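Local coordinates for protein aminoglycoside 6'-n-acetyltransferase (Salmonella choleraesuis, PDB 2VBQ) that transfers an acetyl group from acetyl-CoA to the 6'-amino group of aminoglycosides, conferring resistance to antibiotics such as tobramycin and amikacin, at residues 21-26 against 64-69; 93-98 against 131-136. All coordinates share one frame; numbering follows the deposited sequence.

Interaction 1: residues 21-26 against 64-69; sequences MDIRQM and ASFIAM. With NI (nickel (II) ion), chain D.
D22 and M69 face each other as a hydrogen-bonded antiparallel pair, D22 N donating to M69 O at 2.9 Å and D22 O receiving M69 N at 2.7 Å. R24 and I67 repeat the exchange two residues on, R24 N to I67 O almost straight at 175°. M26 N adds a bond to S65 O (2.8 Å), and a water accepts from S65 N and lies 3.0 Å from M26 O, to which it can donate. D22 OD1 binds the nickel ion at 2.0 Å, H20 supplying a further ligand. D22 OD2 lies 3.4 Å from R24 NH2, well out of the guanidinium plane, a pairing of charges alone. With R24 bent at chi2 (-77°), NH1 reaches M69 CG at 3.6 Å. On the face opposite R24 and M69, I23 forks: CG2 meets F66 CB and CD1 meets A68 CB, while the extended Q25 passes the F66 ring at a slant, CB and CG both against CE2, its amide plane 53° from it. D79 takes S65 OG. Helix 112-126 packs over the I23 and A68 face, helix 31-41 over that of I67 and M69; strand 73-83 pairs with the far side of 64-69, and 21-25 is outermost within this chain.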
loop_
_atom_site.group_PDB
_atom_site.type_symbol
_atom_site.label_atom_id
_atom_site.label_comp_id
_atom_site.label_asym_id
_atom_site.label_seq_id
_atom_site.Cartn_x
_atom_site.Cartn_y
_atom_site.Cartn_z
ATOM N N MET A 21 -20.809 18.380 -17.040
ATOM C CA MET A 21 -19.908 18.150 -15.900
ATOM C C MET A 21 -18.420 18.248 -16.296
ATOM O O MET A 21 -18.028 17.767 -17.344
ATOM C CB MET A 21 -20.199 16.786 -15.266
ATOM C CG MET A 21 -19.205 16.416 -14.141
ATOM S SD MET A 21 -19.705 14.934 -13.275
ATOM C CE MET A 21 -19.358 13.658 -14.475
ATOM N N ASP A 22 -17.605 18.893 -15.459
ATOM C CA ASP A 22 -16.171 18.897 -15.645
ATOM C C ASP A 22 -15.444 18.258 -14.466
ATOM O O ASP A 22 -15.831 18.467 -13.329
ATOM C CB ASP A 22 -15.680 20.329 -15.823
ATOM C CG ASP A 22 -15.993 20.858 -17.183
ATOM O OD1 ASP A 22 -15.316 20.380 -18.123
ATOM O OD2 ASP A 22 -16.914 21.709 -17.319
ATOM N N ILE A 23 -14.397 17.486 -14.747
ATOM C CA ILE A 23 -13.470 17.040 -13.722
ATOM C C ILE A 23 -12.247 17.963 -13.726
ATOM O O ILE A 23 -11.481 18.014 -14.688
ATOM C CB ILE A 23 -13.034 15.563 -13.909
ATOM C CG1 ILE A 23 -14.253 14.650 -14.164
ATOM C CG2 ILE A 23 -12.142 15.096 -12.724
ATOM C CD1 ILE A 23 -15.280 14.617 -13.018
ATOM N N ARG A 24 -12.074 18.703 -12.640
ATOM C CA ARG A 24 -10.976 19.649 -12.542
ATOM C C ARG A 24 -9.917 19.074 -11.558
ATOM O O ARG A 24 -10.248 18.668 -10.446
ATOM C CB ARG A 24 -11.506 21.027 -12.095
ATOM C CG ARG A 24 -12.703 21.580 -12.942
ATOM C CD ARG A 24 -12.233 22.161 -14.307
ATOM N NE ARG A 24 -13.261 22.830 -15.140
ATOM C CZ ARG A 24 -14.345 23.476 -14.694
ATOM N NH1 ARG A 24 -14.611 23.577 -13.392
ATOM N NH2 ARG A 24 -15.177 24.030 -15.564
ATOM N N GLN A 25 -8.653 18.994 -11.992
ATOM C CA GLN A 25 -7.578 18.738 -11.052
ATOM C C GLN A 25 -7.556 19.896 -10.081
ATOM O O GLN A 25 -7.659 21.069 -10.480
ATOM C CB GLN A 25 -6.209 18.582 -11.739
ATOM C CG GLN A 25 -5.103 18.056 -10.776
ATOM C CD GLN A 25 -3.817 17.753 -11.505
ATOM O OE1 GLN A 25 -3.839 17.438 -12.683
ATOM N NE2 GLN A 25 -2.697 17.844 -10.809
ATOM N N MET A 26 -7.457 19.566 -8.805
ATOM C CA MET A 26 -7.567 20.567 -7.768
ATOM C C MET A 26 -6.365 21.488 -7.710
ATOM O O MET A 26 -5.212 21.042 -7.637
ATOM C CB MET A 26 -7.720 19.929 -6.407
ATOM C CG MET A 26 -7.636 20.984 -5.321
ATOM S SD MET A 26 -7.833 20.273 -3.738
ATOM C CE MET A 26 -6.190 19.569 -3.375
ATOM N N ALA A 64 -2.390 14.023 -6.482
ATOM C CA ALA A 64 -3.330 14.882 -7.199
ATOM C C ALA A 64 -4.742 14.513 -6.790
ATOM O O ALA A 64 -5.038 13.345 -6.513
ATOM C CB ALA A 64 -3.187 14.760 -8.754
ATOM N N SER A 65 -5.594 15.530 -6.715
ATOM C CA SER A 65 -7.007 15.356 -6.415
ATOM C C SER A 65 -7.821 15.992 -7.521
ATOM O O SER A 65 -7.333 16.864 -8.225
ATOM C CB SER A 65 -7.362 15.973 -5.051
ATOM O OG SER A 65 -6.703 15.220 -4.047
ATOM N N PHE A 66 -9.051 15.506 -7.682
ATOM C CA PHE A 66 -9.900 15.833 -8.821
ATOM C C PHE A 66 -11.312 16.130 -8.282
ATOM O O PHE A 66 -11.818 15.365 -7.446
ATOM C CB PHE A 66 -9.908 14.670 -9.828
ATOM C CG PHE A 66 -8.513 14.356 -10.376
ATOM C CD1 PHE A 66 -7.661 13.484 -9.696
ATOM C CD2 PHE A 66 -8.043 15.019 -11.512
ATOM C CE1 PHE A 66 -6.335 13.234 -10.169
ATOM C CE2 PHE A 66 -6.724 14.790 -11.989
ATOM C CZ PHE A 66 -5.877 13.904 -11.307
ATOM N N ILE A 67 -11.913 17.213 -8.784
ATOM C CA ILE A 67 -13.218 17.704 -8.328
ATOM C C ILE A 67 -14.227 17.686 -9.473
ATOM O O ILE A 67 -13.999 18.308 -10.507
ATOM C CB ILE A 67 -13.117 19.194 -7.835
ATOM C CG1 ILE A 67 -11.842 19.439 -6.987
ATOM C CG2 ILE A 67 -14.424 19.653 -7.176
ATOM C CD1 ILE A 67 -11.767 18.708 -5.678
ATOM N N ALA A 68 -15.347 17.004 -9.277
ATOM C CA ALA A 68 -16.424 17.001 -10.262
ATOM C C ALA A 68 -17.271 18.251 -10.073
ATOM O O ALA A 68 -17.791 18.497 -8.966
ATOM C CB ALA A 68 -17.251 15.758 -10.122
ATOM N N MET A 69 -17.380 19.052 -11.136
ATOM C CA MET A 69 -18.101 20.330 -11.099
ATOM C C MET A 69 -19.266 20.281 -12.081
ATOM O O MET A 69 -19.089 19.797 -13.196
ATOM C CB MET A 69 -17.175 21.480 -11.519
ATOM C CG MET A 69 -15.927 21.719 -10.659
ATOM S SD MET A 69 -16.273 22.261 -8.977
ATOM C CE MET A 69 -17.227 23.770 -9.284
HETATM NI NI NI D . -16.219 20.608 -19.925
HETATM O O HOH W 1 -4.233 18.204 -7.343
#

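Interaction 2: residues 93-98 against 131-136; sequences SPVVFL and EMASDT
F97 and A133 sit side by side on two parallel strands, and the phenylalanine ring turns across its neighbour instead of standing clear of it. Its CG lies anti to the backbone N (chi1 -159°), which lays one face over the 133-134 backbone: A133 O stands 3.6 Å above the ring plane toward the rim, and S134 CA makes a CH-pi contact 4.0 Å from the ring centroid. Ring atom CD2 also touches A133 CB at 3.7 Å. A133 O also accepts L98 N at 2.8 Å in a bond of 172°, and A133 N donates to V96 O. V96 N completes the set with E131 O. On the opposite face, that of V96 and M132, V96 CG1, placed between its backbone N and carbonyl carbon, presses on M132 CB at 3.5 Å, and helix 112-126 packs against both residues. Outside this shell, R83 makes a cation-pi contact with F97, H147 holds S134 OG, and S92 and D91 hold the E131 carboxylate, which also meets R162 of the second subunit. D135 binds the bisubstrate inhibitor through OD1 and N88 of the second subunit through OD2. The parallel pairing joins the two strands of a beta-alpha-beta unit of the GNAT fold (strand 95-103, helix 112-126, strand 131-136), whose sheet continues antiparallel into the partner subunit beside the substrate site.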
loop_
_atom_site.group_PDB
_atom_site.type_symbol
_atom_site.label_atom_id
_atom_site.label_comp_id
_atom_site.label_asym_id
_atom_site.label_seq_id
_atom_site.Cartn_x
_atom_site.Cartn_y
_atom_site.Cartn_z
ATOM N N SER A 93 5.818 -0.970 -10.946
ATOM C CA SER A 93 6.016 0.197 -10.094
ATOM C C SER A 93 6.537 1.346 -10.956
ATOM O O SER A 93 7.365 1.132 -11.840
ATOM C CB SER A 93 6.931 -0.121 -8.879
ATOM O OG SER A 93 6.973 0.939 -7.937
ATOM N N PRO A 94 6.029 2.574 -10.737
ATOM C CA PRO A 94 5.064 2.971 -9.725
ATOM C C PRO A 94 3.619 2.648 -10.159
ATOM O O PRO A 94 3.385 2.235 -11.311
ATOM C CB PRO A 94 5.269 4.497 -9.626
ATOM C CG PRO A 94 5.591 4.888 -11.027
ATOM C CD PRO A 94 6.409 3.718 -11.598
ATOM N N VAL A 95 2.683 2.842 -9.231
ATOM C CA VAL A 95 1.266 2.533 -9.445
ATOM C C VAL A 95 0.438 3.788 -9.121
ATOM O O VAL A 95 0.736 4.491 -8.133
ATOM C CB VAL A 95 0.815 1.318 -8.557
ATOM C CG1 VAL A 95 -0.702 1.087 -8.632
ATOM C CG2 VAL A 95 1.557 0.054 -8.961
ATOM N N VAL A 96 -0.552 4.084 -9.970
ATOM C CA VAL A 96 -1.552 5.135 -9.664
ATOM C C VAL A 96 -2.651 4.594 -8.746
ATOM O O VAL A 96 -3.311 3.581 -9.050
ATOM C CB VAL A 96 -2.124 5.898 -10.946
ATOM C CG1 VAL A 96 -2.918 4.985 -11.877
ATOM C CG2 VAL A 96 -2.936 7.143 -10.512
ATOM N N PHE A 97 -2.786 5.220 -7.577
ATOM C CA PHE A 97 -3.616 4.645 -6.541
ATOM C C PHE A 97 -4.801 5.548 -6.199
ATOM O O PHE A 97 -4.630 6.757 -5.985
ATOM C CB PHE A 97 -2.816 4.301 -5.246
ATOM C CG PHE A 97 -3.527 3.277 -4.388
ATOM C CD1 PHE A 97 -4.542 3.659 -3.502
ATOM C CD2 PHE A 97 -3.245 1.919 -4.538
ATOM C CE1 PHE A 97 -5.240 2.704 -2.749
ATOM C CE2 PHE A 97 -3.940 0.968 -3.788
ATOM C CZ PHE A 97 -4.927 1.372 -2.888
ATOM N N LEU A 98 -5.999 4.959 -6.199
ATOM C CA LEU A 98 -7.222 5.678 -5.803
ATOM C C LEU A 98 -7.282 5.743 -4.262
ATOM O O LEU A 98 -7.652 4.766 -3.606
ATOM C CB LEU A 98 -8.474 5.010 -6.417
ATOM C CG LEU A 98 -9.835 5.734 -6.248
ATOM C CD1 LEU A 98 -9.843 7.078 -7.006
ATOM C CD2 LEU A 98 -11.006 4.878 -6.696
ATOM N N GLU A 131 -0.301 0.418 -14.058
ATOM C CA GLU A 131 -1.413 -0.162 -13.323
ATOM C C GLU A 131 -2.055 0.914 -12.453
ATOM O O GLU A 131 -1.363 1.808 -11.938
ATOM C CB GLU A 131 -0.937 -1.309 -12.423
ATOM C CG GLU A 131 -0.490 -2.581 -13.149
ATOM C CD GLU A 131 0.317 -3.523 -12.249
ATOM O OE1 GLU A 131 1.312 -3.080 -11.634
ATOM O OE2 GLU A 131 -0.038 -4.704 -12.139
ATOM N N MET A 132 -3.370 0.809 -12.309
ATOM C CA MET A 132 -4.130 1.578 -11.341
ATOM C C MET A 132 -4.677 0.616 -10.306
ATOM O O MET A 132 -5.141 -0.484 -10.644
ATOM C CB MET A 132 -5.263 2.357 -12.031
ATOM C CG MET A 132 -6.253 3.078 -11.076
ATOM S SD MET A 132 -7.239 4.342 -11.909
ATOM C CE MET A 132 -8.099 3.300 -13.095
ATOM N N ALA A 133 -4.605 1.016 -9.042
ATOM C CA ALA A 133 -5.131 0.201 -7.959
ATOM C C ALA A 133 -5.960 1.005 -6.962
ATOM O O ALA A 133 -5.957 2.262 -6.970
ATOM C CB ALA A 133 -4.005 -0.553 -7.249
ATOM N N SER A 134 -6.657 0.257 -6.102
ATOM C CA SER A 134 -7.576 0.788 -5.101
ATOM C C SER A 134 -7.838 -0.318 -4.080
ATOM O O SER A 134 -7.487 -1.470 -4.314
ATOM C CB SER A 134 -8.873 1.228 -5.772
ATOM O OG SER A 134 -9.740 1.872 -4.848
ATOM N N ASP A 135 -8.389 0.030 -2.929
ATOM C CA ASP A 135 -8.835 -0.984 -2.000
ATOM C C ASP A 135 -10.137 -0.502 -1.387
ATOM O O ASP A 135 -10.466 0.685 -1.433
ATOM C CB ASP A 135 -7.775 -1.313 -0.922
ATOM C CG ASP A 135 -7.707 -0.271 0.187
ATOM O OD1 ASP A 135 -8.726 -0.037 0.882
ATOM O OD2 ASP A 135 -6.618 0.301 0.401
ATOM N N THR A 136 -10.879 -1.429 -0.815
ATOM C CA THR A 136 -12.115 -1.062 -0.158
ATOM C C THR A 136 -12.399 -2.099 0.912
ATOM O O THR A 136 -11.846 -3.200 0.887
ATOM C CB THR A 136 -13.312 -0.940 -1.162
ATOM O OG1 THR A 136 -14.290 -0.056 -0.607
ATOM C CG2 THR A 136 -13.960 -2.337 -1.483
HETATM O O HOH W 2 -8.310 3.374 -1.345
#

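One mixed sheet carries both contacts, whose centres lie about 19 Å apart on opposite sides of the chain's centre. Interaction 1 is antiparallel and partly buried, at the outer strand 21-25, and mixes a metal ligand and charged side chains with apolar packing. Interaction 2 is parallel, every touching residue buried; it rests on aliphatic and aromatic packing, its polar ends, E131 and D135, turned to partners including the second subunit and the bound inhibitor. Strand 131-136 is outermost only within its own chain, because the second subunit extends the sheet there. Helix 112-126 serves both, touching I23 and A68, then V96 and M132. Backbone pairing in either direction can serve a metal-bearing margin or a dimer interface beside a ligand site.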